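Local structure of lipase (Rhizopus niveus, 1LGY) at residues V47-I52 with L68-Q73; Y137-T142 with K168-F173; F56-S61 with Y116-N121; T26-S31 with V79-N84. The protein hydrolyses ester bonds of triglycerides and of the partial glycerides derived from them, with a strong preference for the 1 and 3 positions. One frame throughout, in Å; residues are numbered along the deposited sequence.

Overall arrangement
Interactions 1, 2 and 4 lie on strands of one mixed beta sheet, the core of an alpha/beta hydrolase, and interaction 3 ties an edge strand to helix 110-133. Interactions 1 and 3, centres about 24 Å apart, share strand 51-58. The contacts touch in the order 1, 2, 4, 3: Asp71 OD1 lies 2.7 Å from Tyr137 OH and Thr142 O 2.9 Å from Phe80 N, both probable hydrogen bonds, and Phe80 CE2 packs 3.8 Å from Phe56 CZ. Interaction 4 reaches the active site, the side chain of Tyr28 about 4 Å from that of Ser145. Strand 138-144 of interaction 2 leads into the nucleophile elbow, the side chain of Thr142 about 11 Å from that of Ser145.

Interaction 1: residues V47-I52 with L68-Q73; sequences VPDGKI and LRSDKQ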
loop_
_atom_site.group_PDB
_atom_site.type_symbol
_atom_site.label_atom_id
_atom_site.label_comp_id
_atom_site.label_asym_id
_atom_site.label_seq_id
_atom_site.Cartn_x
_atom_site.Cartn_y
_atom_site.Cartn_z
ATOM N N VAL A 47 -1.662 14.731 -8.513
ATOM C CA VAL A 47 -3.084 14.987 -8.559
ATOM C C VAL A 47 -3.400 16.424 -8.225
ATOM O O VAL A 47 -4.034 16.726 -7.232
ATOM C CB VAL A 47 -3.825 13.857 -7.661
ATOM C CG1 VAL A 47 -3.007 13.546 -6.465
ATOM C CG2 VAL A 47 -5.253 14.242 -7.321
ATOM N N PRO A 48 -3.032 17.366 -9.161
ATOM C CA PRO A 48 -3.212 18.827 -9.050
ATOM C C PRO A 48 -4.568 19.375 -8.602
ATOM O O PRO A 48 -4.642 20.410 -7.953
ATOM C CB PRO A 48 -2.835 19.349 -10.406
ATOM C CG PRO A 48 -3.247 18.213 -11.309
ATOM C CD PRO A 48 -2.635 17.083 -10.550
ATOM N N ASP A 49 -5.694 18.746 -8.925
ATOM C CA ASP A 49 -6.973 19.278 -8.480
ATOM C C ASP A 49 -7.510 18.570 -7.245
ATOM O O ASP A 49 -8.704 18.600 -6.992
ATOM C CB ASP A 49 -7.925 19.168 -9.628
ATOM C CG ASP A 49 -8.556 17.803 -9.789
ATOM O OD1 ASP A 49 -7.844 16.829 -9.985
ATOM O OD2 ASP A 49 -9.781 17.724 -9.685
ATOM N N GLY A 50 -6.676 17.975 -6.404
ATOM C CA GLY A 50 -7.159 17.206 -5.292
ATOM C C GLY A 50 -7.759 18.046 -4.200
ATOM O O GLY A 50 -7.254 19.101 -3.815
ATOM N N LYS A 51 -8.919 17.573 -3.763
ATOM C CA LYS A 51 -9.593 18.131 -2.611
ATOM C C LYS A 51 -9.397 17.145 -1.465
ATOM O O LYS A 51 -9.941 16.042 -1.581
ATOM C CB LYS A 51 -11.110 18.301 -2.864
ATOM C CG LYS A 51 -11.537 19.445 -3.770
ATOM C CD LYS A 51 -11.812 18.970 -5.226
ATOM C CE LYS A 51 -12.102 20.169 -6.184
ATOM N NZ LYS A 51 -12.220 19.837 -7.604
ATOM N N ILE A 52 -8.625 17.462 -0.397
ATOM C CA ILE A 52 -8.520 16.571 0.763
ATOM C C ILE A 52 -9.882 16.430 1.455
ATOM O O ILE A 52 -10.398 17.382 2.029
ATOM C CB ILE A 52 -7.471 17.087 1.829
ATOM C CG1 ILE A 52 -6.080 16.844 1.316
ATOM C CG2 ILE A 52 -7.595 16.329 3.170
ATOM C CD1 ILE A 52 -4.979 17.032 2.390
ATOM N N LEU A 68 -8.858 11.496 -0.423
ATOM C CA LEU A 68 -8.663 12.623 -1.315
ATOM C C LEU A 68 -9.572 12.427 -2.513
ATOM O O LEU A 68 -9.653 11.289 -2.950
ATOM C CB LEU A 68 -7.198 12.612 -1.698
ATOM C CG LEU A 68 -6.705 13.620 -2.722
ATOM C CD1 LEU A 68 -6.288 14.904 -2.056
ATOM C CD2 LEU A 68 -5.480 13.059 -3.424
ATOM N N ARG A 69 -10.326 13.394 -3.042
ATOM C CA ARG A 69 -11.082 13.204 -4.286
ATOM C C ARG A 69 -10.502 14.096 -5.381
ATOM O O ARG A 69 -9.919 15.160 -5.162
ATOM C CB ARG A 69 -12.532 13.547 -4.057
ATOM C CG ARG A 69 -13.451 13.188 -5.196
ATOM C CD ARG A 69 -14.763 13.823 -4.922
ATOM N NE ARG A 69 -14.668 15.256 -5.101
ATOM C CZ ARG A 69 -15.238 16.082 -4.240
ATOM N NH1 ARG A 69 -15.929 15.663 -3.197
ATOM N NH2 ARG A 69 -15.034 17.373 -4.357
ATOM N N SER A 70 -10.567 13.646 -6.624
ATOM C CA SER A 70 -10.016 14.355 -7.782
ATOM C C SER A 70 -11.118 14.215 -8.798
ATOM O O SER A 70 -11.335 13.117 -9.332
ATOM C CB SER A 70 -8.804 13.688 -8.385
ATOM O OG SER A 70 -8.504 14.201 -9.676
ATOM N N ASP A 71 -11.841 15.323 -9.018
ATOM C CA ASP A 71 -12.915 15.294 -9.982
ATOM C C ASP A 71 -12.441 15.148 -11.413
ATOM O O ASP A 71 -13.097 14.538 -12.257
ATOM C CB ASP A 71 -13.709 16.539 -9.798
ATOM C CG ASP A 71 -14.448 16.503 -8.483
ATOM O OD1 ASP A 71 -14.960 15.453 -8.132
ATOM O OD2 ASP A 71 -14.523 17.521 -7.805
ATOM N N LYS A 72 -11.222 15.637 -11.626
ATOM C CA LYS A 72 -10.606 15.534 -12.921
ATOM C C LYS A 72 -10.346 14.084 -13.306
ATOM O O LYS A 72 -10.773 13.626 -14.356
ATOM C CB LYS A 72 -9.333 16.314 -12.859
ATOM C CG LYS A 72 -8.850 16.567 -14.268
ATOM C CD LYS A 72 -7.834 17.705 -14.301
ATOM C CE LYS A 72 -8.437 19.126 -14.352
ATOM N NZ LYS A 72 -9.099 19.548 -13.126
ATOM N N GLN A 73 -9.655 13.339 -12.443
ATOM C CA GLN A 73 -9.331 11.937 -12.677
ATOM C C GLN A 73 -10.391 10.939 -12.257
ATOM O O GLN A 73 -10.192 9.725 -12.402
ATOM C CB GLN A 73 -8.065 11.576 -11.957
ATOM C CG GLN A 73 -6.913 12.312 -12.580
ATOM C CD GLN A 73 -5.784 12.427 -11.592
ATOM O OE1 GLN A 73 -4.779 11.724 -11.638
ATOM N NE2 GLN A 73 -5.966 13.343 -10.663
HETATM O O HOH W 1 -11.368 19.366 -11.575
#
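Val47 meets Leu68 tip to tip, CG1 standing 3.9 Å from CD2, while its other methyl, CG2, rests on Ser70 CB and beside the amide nitrogen of Gln73. A type I turn from Val47 to Gly50 brings round Asp49. With chi1 at 82° its CG stands between the backbone N and the carbonyl carbon, turning the carboxylate to Ser70 and Lys72. OD1 accepts from Ser70 OG (2.7 Å) through its syn lone pair; OD2 accepts from Lys72 N (3.2 Å), also on the syn side but 34° out of the carboxylate plane. A water links OD2 to Lys72 NZ. Ser70 OG is itself held, accepting from N and NE2 of Gln73. Gly50 CA makes a CH contact with Arg69 O, and from here the antiparallel hairpin begins: Lys51 and Arg69 exchange two backbone hydrogen bonds of 3.0 Å, N to O each way. Bent at chi2 (98°), the Lys51 chain crosses Arg69 NH2 and carries NZ to Asp71 OD2 at 3.3 Å. Ile52 CG1 lies 3.9 Å from Leu68 CD1. Asp71 OD1 also meets Arg69 NE in a salt bridge, weak as a hydrogen bond, and bonds to Tyr137 outside the hairpin; Arg69 NH1 bonds to Gln130. Asp49, Lys51, Arg69, Asp71 and Lys72 thus form one salt-bridge network, the Asp49-Lys72 link long, whose bases would probably keep both carboxylates ionised.

Interaction 2: residues Y137-T142 with K168-F173; sequences YKVIVT and KNLSIF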
loop_
_atom_site.group_PDB
_atom_site.type_symbol
_atom_site.label_atom_id
_atom_site.label_comp_id
_atom_site.label_asym_id
_atom_site.label_seq_id
_atom_site.Cartn_x
_atom_site.Cartn_y
_atom_site.Cartn_z
ATOM N N TYR A 137 -16.933 7.254 -9.923
ATOM C CA TYR A 137 -15.526 7.302 -9.575
ATOM C C TYR A 137 -15.016 6.000 -8.989
ATOM O O TYR A 137 -15.768 5.218 -8.396
ATOM C CB TYR A 137 -15.320 8.387 -8.578
ATOM C CG TYR A 137 -15.525 9.825 -9.016
ATOM C CD1 TYR A 137 -16.278 10.175 -10.136
ATOM C CD2 TYR A 137 -14.952 10.824 -8.212
ATOM C CE1 TYR A 137 -16.461 11.510 -10.452
ATOM C CE2 TYR A 137 -15.128 12.166 -8.525
ATOM C CZ TYR A 137 -15.876 12.499 -9.651
ATOM O OH TYR A 137 -15.958 13.830 -10.033
ATOM N N LYS A 138 -13.715 5.804 -9.182
ATOM C CA LYS A 138 -13.012 4.638 -8.694
ATOM C C LYS A 138 -12.186 4.967 -7.447
ATOM O O LYS A 138 -11.738 6.090 -7.255
ATOM C CB LYS A 138 -12.042 4.050 -9.740
ATOM C CG LYS A 138 -11.991 4.713 -11.121
ATOM C CD LYS A 138 -10.788 4.207 -11.928
ATOM C CE LYS A 138 -11.098 2.766 -12.391
ATOM N NZ LYS A 138 -12.182 2.666 -13.374
ATOM N N VAL A 139 -11.918 3.955 -6.618
ATOM C CA VAL A 139 -11.177 4.114 -5.389
ATOM C C VAL A 139 -9.793 3.527 -5.551
ATOM O O VAL A 139 -9.626 2.344 -5.836
ATOM C CB VAL A 139 -11.889 3.409 -4.261
ATOM C CG1 VAL A 139 -11.273 3.885 -2.948
ATOM C CG2 VAL A 139 -13.370 3.701 -4.278
ATOM N N ILE A 140 -8.743 4.317 -5.484
ATOM C CA ILE A 140 -7.407 3.714 -5.475
ATOM C C ILE A 140 -6.868 3.706 -4.070
ATOM O O ILE A 140 -6.883 4.764 -3.493
ATOM C CB ILE A 140 -6.508 4.503 -6.378
ATOM C CG1 ILE A 140 -7.126 4.274 -7.773
ATOM C CG2 ILE A 140 -5.056 4.153 -6.207
ATOM C CD1 ILE A 140 -6.420 4.742 -9.042
ATOM N N VAL A 141 -6.381 2.611 -3.470
ATOM C CA VAL A 141 -5.862 2.612 -2.090
ATOM C C VAL A 141 -4.367 2.514 -2.180
ATOM O O VAL A 141 -3.875 1.716 -2.974
ATOM C CB VAL A 141 -6.372 1.420 -1.290
ATOM C CG1 VAL A 141 -5.984 1.610 0.159
ATOM C CG2 VAL A 141 -7.906 1.293 -1.445
ATOM N N THR A 142 -3.606 3.267 -1.414
ATOM C CA THR A 142 -2.172 3.171 -1.582
ATOM C C THR A 142 -1.362 3.526 -0.358
ATOM O O THR A 142 -1.864 4.164 0.563
ATOM C CB THR A 142 -1.786 4.059 -2.789
ATOM O OG1 THR A 142 -0.544 3.534 -3.210
ATOM C CG2 THR A 142 -1.599 5.514 -2.520
ATOM N N LYS A 168 -13.931 -3.575 -10.542
ATOM C CA LYS A 168 -14.153 -2.540 -11.569
ATOM C C LYS A 168 -13.776 -1.164 -11.077
ATOM O O LYS A 168 -13.344 -0.279 -11.805
ATOM C CB LYS A 168 -15.642 -2.466 -12.032
ATOM C CG LYS A 168 -16.167 -3.668 -12.840
ATOM C CD LYS A 168 -17.704 -3.709 -12.868
ATOM C CE LYS A 168 -18.364 -2.609 -13.663
ATOM N NZ LYS A 168 -19.771 -2.954 -13.685
ATOM N N ASN A 169 -13.908 -0.957 -9.799
ATOM C CA ASN A 169 -13.592 0.335 -9.301
ATOM C C ASN A 169 -12.810 0.269 -8.003
ATOM O O ASN A 169 -12.759 1.265 -7.285
ATOM C CB ASN A 169 -14.920 1.017 -9.193
ATOM C CG ASN A 169 -15.837 0.396 -8.182
ATOM O OD1 ASN A 169 -16.824 1.023 -7.796
ATOM N ND2 ASN A 169 -15.579 -0.791 -7.684
ATOM N N LEU A 170 -12.277 -0.888 -7.621
ATOM C CA LEU A 170 -11.373 -0.902 -6.488
ATOM C C LEU A 170 -10.061 -1.445 -7.014
ATOM O O LEU A 170 -9.971 -2.469 -7.683
ATOM C CB LEU A 170 -11.849 -1.793 -5.360
ATOM C CG LEU A 170 -10.980 -1.806 -4.097
ATOM C CD1 LEU A 170 -10.853 -0.433 -3.468
ATOM C CD2 LEU A 170 -11.633 -2.722 -3.110
ATOM N N SER A 171 -9.037 -0.641 -6.747
ATOM C CA SER A 171 -7.670 -0.968 -7.089
ATOM C C SER A 171 -6.744 -0.810 -5.879
ATOM O O SER A 171 -7.076 -0.010 -5.020
ATOM C CB SER A 171 -7.274 -0.051 -8.183
ATOM O OG SER A 171 -6.979 -0.935 -9.230
ATOM N N ILE A 172 -5.596 -1.473 -5.714
ATOM C CA ILE A 172 -4.741 -1.347 -4.530
ATOM C C ILE A 172 -3.327 -1.255 -5.048
ATOM O O ILE A 172 -2.980 -2.101 -5.860
ATOM C CB ILE A 172 -4.706 -2.580 -3.571
ATOM C CG1 ILE A 172 -6.026 -2.899 -2.968
ATOM C CG2 ILE A 172 -3.830 -2.227 -2.364
ATOM C CD1 ILE A 172 -6.036 -4.304 -2.380
ATOM N N PHE A 173 -2.487 -0.316 -4.569
ATOM C CA PHE A 173 -1.098 -0.207 -5.007
ATOM C C PHE A 173 -0.159 -0.059 -3.843
ATOM O O PHE A 173 -0.470 0.787 -3.016
ATOM C CB PHE A 173 -0.905 1.001 -5.870
ATOM C CG PHE A 173 -1.345 0.792 -7.299
ATOM C CD1 PHE A 173 -2.693 0.905 -7.650
ATOM C CD2 PHE A 173 -0.393 0.561 -8.281
ATOM C CE1 PHE A 173 -3.077 0.790 -8.995
ATOM C CE2 PHE A 173 -0.787 0.446 -9.614
ATOM C CZ PHE A 173 -2.119 0.562 -9.969
#
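Val139, Ile140 and Val141 pair with Leu170, Ser171 and Ile172 as parallel neighbours, the two strands of a beta-alpha-beta unit whose connecting helix is 146-161. This is the central crossover of the alpha/beta hydrolase fold, in which the first strand leads into the nucleophile elbow that bears Ser145. The short strand axes run 4.7 Å apart, 19° from parallel. Backbone bonds alternate between the chains: Val139 N to Asn169 O, Ser171 N to Val139 O, Val141 N to Ser171 O and Phe173 N to Val141 O.

Val141 illustrates how a side chain is shared between neighbours. Its CB lies 4.1 Å from Ser171 O. At the branch, CG1 stands anti to the backbone N (chi1 -171°) and turns to Phe80 on the neighbouring strand, while CG2, beside the N, comes within 3.9 Å of Ser171 O and ends 4.0 Å from Leu170 CD1. That leucine methyl also lies 4.1 Å from Val139 CB, so one branch bridges two valines. Ala151 and Ala154 of helix 146-161 cover Val141, and Leu152 and Met156 cover Ile172. On the other face, where Ile140 CG2 comes up to Phe173 CD1, helix 11-26 packs through Tyr20 and Ile23. At the far end, Thr142 OG1 donates to Phe173 O at 2.8 Å, approaching from above the carbonyl plane, 45° out of it.

Interaction 3: residues F56-S61 with Y116-N121; sequences FTSLLS and YEQVVN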
loop_
_atom_site.group_PDB
_atom_site.type_symbol
_atom_site.label_atom_id
_atom_site.label_comp_id
_atom_site.label_asym_id
_atom_site.label_seq_id
_atom_site.Cartn_x
_atom_site.Cartn_y
_atom_site.Cartn_z
ATOM N N PHE A 56 -6.791 11.392 9.025
ATOM C CA PHE A 56 -6.994 10.807 10.342
ATOM C C PHE A 56 -5.600 10.386 10.794
ATOM O O PHE A 56 -4.746 9.956 10.000
ATOM C CB PHE A 56 -7.908 9.566 10.329
ATOM C CG PHE A 56 -7.658 8.595 9.188
ATOM C CD1 PHE A 56 -6.645 7.621 9.260
ATOM C CD2 PHE A 56 -8.388 8.734 8.008
ATOM C CE1 PHE A 56 -6.368 6.812 8.153
ATOM C CE2 PHE A 56 -8.092 7.915 6.906
ATOM C CZ PHE A 56 -7.081 6.954 6.977
ATOM N N THR A 57 -5.408 10.535 12.110
ATOM C CA THR A 57 -4.134 10.222 12.722
ATOM C C THR A 57 -4.366 9.321 13.925
ATOM O O THR A 57 -5.270 9.566 14.712
ATOM C CB THR A 57 -3.495 11.503 13.173
ATOM O OG1 THR A 57 -3.269 12.295 12.013
ATOM C CG2 THR A 57 -2.231 11.238 13.952
ATOM N N SER A 58 -3.543 8.309 14.155
ATOM C CA SER A 58 -3.702 7.489 15.342
ATOM C C SER A 58 -2.487 7.775 16.170
ATOM O O SER A 58 -1.439 7.274 15.829
ATOM C CB SER A 58 -3.763 5.992 14.994
ATOM O OG SER A 58 -3.735 5.151 16.146
ATOM N N LEU A 59 -2.603 8.520 17.273
ATOM C CA LEU A 59 -1.450 8.867 18.053
ATOM C C LEU A 59 -0.819 7.687 18.740
ATOM O O LEU A 59 0.416 7.671 18.913
ATOM C CB LEU A 59 -1.846 9.896 19.050
ATOM C CG LEU A 59 -2.402 11.191 18.516
ATOM C CD1 LEU A 59 -2.539 12.120 19.647
ATOM C CD2 LEU A 59 -1.487 11.817 17.492
ATOM N N LEU A 60 -1.684 6.699 19.057
ATOM C CA LEU A 60 -1.299 5.421 19.644
ATOM C C LEU A 60 -0.309 4.681 18.771
ATOM O O LEU A 60 0.815 4.544 19.237
ATOM C CB LEU A 60 -2.554 4.557 19.884
ATOM C CG LEU A 60 -3.569 5.230 20.875
ATOM C CD1 LEU A 60 -4.628 4.224 21.272
ATOM C CD2 LEU A 60 -2.853 5.767 22.143
ATOM N N SER A 61 -0.609 4.272 17.533
ATOM C CA SER A 61 0.325 3.630 16.594
ATOM C C SER A 61 0.988 4.478 15.474
ATOM O O SER A 61 1.731 3.994 14.617
ATOM C CB SER A 61 -0.421 2.487 15.961
ATOM O OG SER A 61 -1.641 2.962 15.410
ATOM N N TYR A 116 -5.115 -1.272 12.248
ATOM C CA TYR A 116 -6.150 -1.042 11.254
ATOM C C TYR A 116 -7.509 -0.771 11.892
ATOM O O TYR A 116 -8.247 0.133 11.487
ATOM C CB TYR A 116 -6.169 -2.248 10.351
ATOM C CG TYR A 116 -7.247 -2.054 9.313
ATOM C CD1 TYR A 116 -7.125 -1.079 8.293
ATOM C CD2 TYR A 116 -8.421 -2.785 9.469
ATOM C CE1 TYR A 116 -8.211 -0.832 7.446
ATOM C CE2 TYR A 116 -9.496 -2.535 8.625
ATOM C CZ TYR A 116 -9.386 -1.569 7.639
ATOM O OH TYR A 116 -10.510 -1.325 6.889
ATOM N N GLU A 117 -7.822 -1.523 12.939
ATOM C CA GLU A 117 -9.075 -1.359 13.647
ATOM C C GLU A 117 -9.060 -0.022 14.295
ATOM O O GLU A 117 -10.139 0.520 14.521
ATOM C CB GLU A 117 -9.304 -2.351 14.778
ATOM C CG GLU A 117 -9.836 -3.707 14.387
ATOM C CD GLU A 117 -9.318 -4.869 15.220
ATOM O OE1 GLU A 117 -9.034 -4.757 16.413
ATOM O OE2 GLU A 117 -9.193 -5.932 14.646
ATOM N N GLN A 118 -7.878 0.540 14.567
ATOM C CA GLN A 118 -7.836 1.860 15.194
ATOM C C GLN A 118 -8.240 2.999 14.312
ATOM O O GLN A 118 -8.587 4.069 14.802
ATOM C CB GLN A 118 -6.473 2.154 15.687
ATOM C CG GLN A 118 -6.205 1.491 17.033
ATOM C CD GLN A 118 -4.720 1.370 17.324
ATOM O OE1 GLN A 118 -4.338 0.588 18.182
ATOM N NE2 GLN A 118 -3.790 2.062 16.649
ATOM N N VAL A 119 -8.177 2.822 12.991
ATOM C CA VAL A 119 -8.465 3.940 12.095
ATOM C C VAL A 119 -9.573 3.704 11.102
ATOM O O VAL A 119 -9.854 4.593 10.305
ATOM C CB VAL A 119 -7.185 4.346 11.333
ATOM C CG1 VAL A 119 -6.141 4.680 12.410
ATOM C CG2 VAL A 119 -6.675 3.288 10.389
ATOM N N VAL A 120 -10.262 2.563 11.195
ATOM C CA VAL A 120 -11.231 2.195 10.182
ATOM C C VAL A 120 -12.429 3.088 10.310
ATOM O O VAL A 120 -12.956 3.465 9.275
ATOM C CB VAL A 120 -11.613 0.613 10.306
ATOM C CG1 VAL A 120 -11.896 0.181 11.729
ATOM C CG2 VAL A 120 -12.936 0.294 9.614
ATOM N N ASN A 121 -12.840 3.477 11.540
ATOM C CA ASN A 121 -14.016 4.312 11.686
ATOM C C ASN A 121 -13.738 5.754 11.302
ATOM O O ASN A 121 -14.640 6.576 11.228
ATOM C CB ASN A 121 -14.538 4.226 13.132
ATOM C CG ASN A 121 -15.018 2.815 13.539
ATOM O OD1 ASN A 121 -14.662 2.285 14.601
ATOM N ND2 ASN A 121 -15.814 2.125 12.723
#
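Phe56 reaches Val119 because a chi1 of 42° folds CG back over its own backbone, swinging the ring toward the helix; Gln118 reaches the serines because CG lies anti to its carbonyl carbon (chi1 -81°) and the chain beyond runs extended. The result is a contact in two halves, one apolar and one polar, that joins the edge of the sheet of this alpha/beta hydrolase to a helix. In the apolar half, Phe56 and Val119 cross at about a right angle. The closest approach is 3.9 Å, from Phe56 CD1 to Val119 CB. One branch of the valine, CG1, rests 3.7 Å from Ser58 CB, so Val119 fits against two side chains that point from the same side of the strand. In the polar half, Gln118 NE2 lies 3.1 Å from Ser58 OG and 2.6 Å from Ser61 OG, the second approach unusually short and doubtful in detail. The two hydroxyl oxygens are hydrogen-bonded to each other at 3.1 Å, which ties Ser58 to Ser61 three residues on, and Ser61 OG bonds further to Thr63 OG1. Strand 56-58 and the helical segment are roughly antiparallel, at 152°, their axes 8.7 Å apart at closest approach. Here helix 110-133 packs against edge strand 51-58: its Asp122 and Tyr123 extend the packing round Phe56, and Thr63 of the adjacent strand 63-70 meets both Ser58 and Val119.

Interaction 4: residues T26-S31 with V79-N84; sequences TAYCRS and VFRGTN
Ala27 and Tyr28 pack against Val79 and Arg81 in a buried contact of side chains, without a direct hydrogen bond, where the turn after helix 11-26 lies against the end of strand 75-81. Ala27 CB stands 3.6 Å from Val79 CG1, and Tyr66 of the adjacent strand touches both residues. Arg81 is drawn over the turn. Its chi1 of 67° tucks CG in, flanked by N and C of its own backbone, and the chain then extends as far as NE, bringing CD over one face of the Tyr28 ring, with CB above the same face nearer the rim. The CH-pi contact is made by CD, 4.0 Å from the ring centroid and 29° off the normal. The guanidinium is turned 49° from the ring plane, and its NH2 forms a long, weak ion pair with Asp62. Asn84 slides past the tyrosine with CB 3.5 Å from CE1, its amide bonded to Gly266 O; with Arg81 it limits the ring's turn. A water joins Tyr28 OH (2.8 Å) to Gly82 N (2.7 Å), and the same hydroxyl bonds to His144 ND1, which holds it in place. Tyr28 touches the nucleophile Ser145, and the loop beginning at Gly82 probably corresponds to the one that supplies the oxyanion hole in related fungal lipases. The arrangement is thus consistent with one wall of the catalytic pocket of an alpha/beta hydrolase, set beside its nucleophile elbow.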
loop_
_atom_site.group_PDB
_atom_site.type_symbol
_atom_site.label_atom_id
_atom_site.label_comp_id
_atom_site.label_asym_id
_atom_site.label_seq_id
_atom_site.Cartn_x
_atom_site.Cartn_y
_atom_site.Cartn_z
ATOM N N THR A 26 3.311 11.479 -0.455
ATOM C CA THR A 26 2.618 12.647 0.041
ATOM C C THR A 26 2.133 12.456 1.440
ATOM O O THR A 26 2.028 13.430 2.176
ATOM C CB THR A 26 1.401 13.002 -0.851
ATOM O OG1 THR A 26 0.411 11.982 -0.739
ATOM C CG2 THR A 26 1.810 13.101 -2.294
ATOM N N ALA A 27 1.890 11.200 1.828
ATOM C CA ALA A 27 1.366 10.928 3.151
ATOM C C ALA A 27 2.338 11.216 4.266
ATOM O O ALA A 27 1.915 11.276 5.424
ATOM C CB ALA A 27 0.944 9.478 3.285
ATOM N N TYR A 28 3.621 11.418 3.890
ATOM C CA TYR A 28 4.656 11.800 4.844
ATOM C C TYR A 28 4.860 13.297 4.999
ATOM O O TYR A 28 5.703 13.743 5.795
ATOM C CB TYR A 28 5.984 11.229 4.476
ATOM C CG TYR A 28 6.037 9.720 4.608
ATOM C CD1 TYR A 28 6.284 9.127 5.852
ATOM C CD2 TYR A 28 5.870 8.935 3.461
ATOM C CE1 TYR A 28 6.357 7.746 5.940
ATOM C CE2 TYR A 28 5.964 7.549 3.562
ATOM C CZ TYR A 28 6.198 6.962 4.797
ATOM O OH TYR A 28 6.256 5.574 4.891
ATOM N N CYS A 29 4.080 14.115 4.293
ATOM C CA CYS A 29 4.228 15.529 4.510
ATOM C C CYS A 29 3.189 15.895 5.508
ATOM O O CYS A 29 2.005 15.686 5.303
ATOM C CB CYS A 29 3.991 16.314 3.263
ATOM S SG CYS A 29 4.977 15.683 1.900
ATOM N N ARG A 30 3.729 16.366 6.633
ATOM C CA ARG A 30 2.961 16.873 7.746
ATOM C C ARG A 30 1.871 17.809 7.265
ATOM O O ARG A 30 0.745 17.743 7.758
ATOM C CB ARG A 30 3.803 17.678 8.704
ATOM C CG ARG A 30 4.871 16.965 9.501
ATOM C CD ARG A 30 4.352 16.747 10.910
ATOM N NE ARG A 30 4.114 17.994 11.643
ATOM C CZ ARG A 30 3.215 18.055 12.644
ATOM N NH1 ARG A 30 2.477 17.001 13.043
ATOM N NH2 ARG A 30 3.042 19.213 13.270
ATOM N N SER A 31 2.207 18.669 6.291
ATOM C CA SER A 31 1.268 19.625 5.745
ATOM C C SER A 31 0.075 18.964 5.070
ATOM O O SER A 31 -0.990 19.570 4.934
ATOM C CB SER A 31 1.991 20.534 4.746
ATOM O OG SER A 31 1.869 20.126 3.386
ATOM N N VAL A 79 -5.069 6.918 1.253
ATOM C CA VAL A 79 -3.612 6.798 1.308
ATOM C C VAL A 79 -3.214 6.585 2.732
ATOM O O VAL A 79 -3.698 7.293 3.600
ATOM C CB VAL A 79 -2.966 8.100 0.743
ATOM C CG1 VAL A 79 -1.454 8.140 0.915
ATOM C CG2 VAL A 79 -3.287 8.170 -0.749
ATOM N N PHE A 80 -2.295 5.671 2.999
ATOM C CA PHE A 80 -1.827 5.431 4.371
ATOM C C PHE A 80 -0.324 5.526 4.551
ATOM O O PHE A 80 0.453 5.460 3.604
ATOM C CB PHE A 80 -2.165 4.049 4.888
ATOM C CG PHE A 80 -3.627 3.687 4.981
ATOM C CD1 PHE A 80 -4.260 3.159 3.868
ATOM C CD2 PHE A 80 -4.325 3.884 6.181
ATOM C CE1 PHE A 80 -5.603 2.828 3.946
ATOM C CE2 PHE A 80 -5.673 3.539 6.227
ATOM C CZ PHE A 80 -6.313 3.015 5.115
ATOM N N ARG A 81 0.061 5.667 5.834
ATOM C CA ARG A 81 1.460 5.525 6.254
ATOM C C ARG A 81 1.492 5.178 7.743
ATOM O O ARG A 81 0.609 5.577 8.495
ATOM C CB ARG A 81 2.262 6.803 6.097
ATOM C CG ARG A 81 1.852 7.935 7.021
ATOM C CD ARG A 81 2.918 8.973 7.050
ATOM N NE ARG A 81 2.719 9.742 8.241
ATOM C CZ ARG A 81 3.580 9.581 9.227
ATOM N NH1 ARG A 81 4.606 8.751 9.159
ATOM N NH2 ARG A 81 3.432 10.278 10.323
ATOM N N GLY A 82 2.456 4.364 8.172
ATOM C CA GLY A 82 2.692 4.240 9.581
ATOM C C GLY A 82 3.822 5.201 9.902
ATOM O O GLY A 82 4.072 6.227 9.256
ATOM N N THR A 83 4.461 4.838 10.997
ATOM C CA THR A 83 5.656 5.497 11.451
ATOM C C THR A 83 6.750 5.507 10.413
ATOM O O THR A 83 7.133 4.462 9.876
ATOM C CB THR A 83 6.179 4.775 12.731
ATOM O OG1 THR A 83 7.414 5.364 13.087
ATOM C CG2 THR A 83 6.479 3.304 12.518
ATOM N N ASN A 84 7.337 6.684 10.241
ATOM C CA ASN A 84 8.515 6.767 9.406
ATOM C C ASN A 84 9.840 6.552 10.158
ATOM O O ASN A 84 10.911 6.898 9.657
ATOM C CB ASN A 84 8.527 8.120 8.703
ATOM C CG ASN A 84 8.821 9.319 9.590
ATOM O OD1 ASN A 84 8.485 9.367 10.779
ATOM N ND2 ASN A 84 9.455 10.329 8.986
HETATM O O HOH W 2 4.385 4.050 6.357
#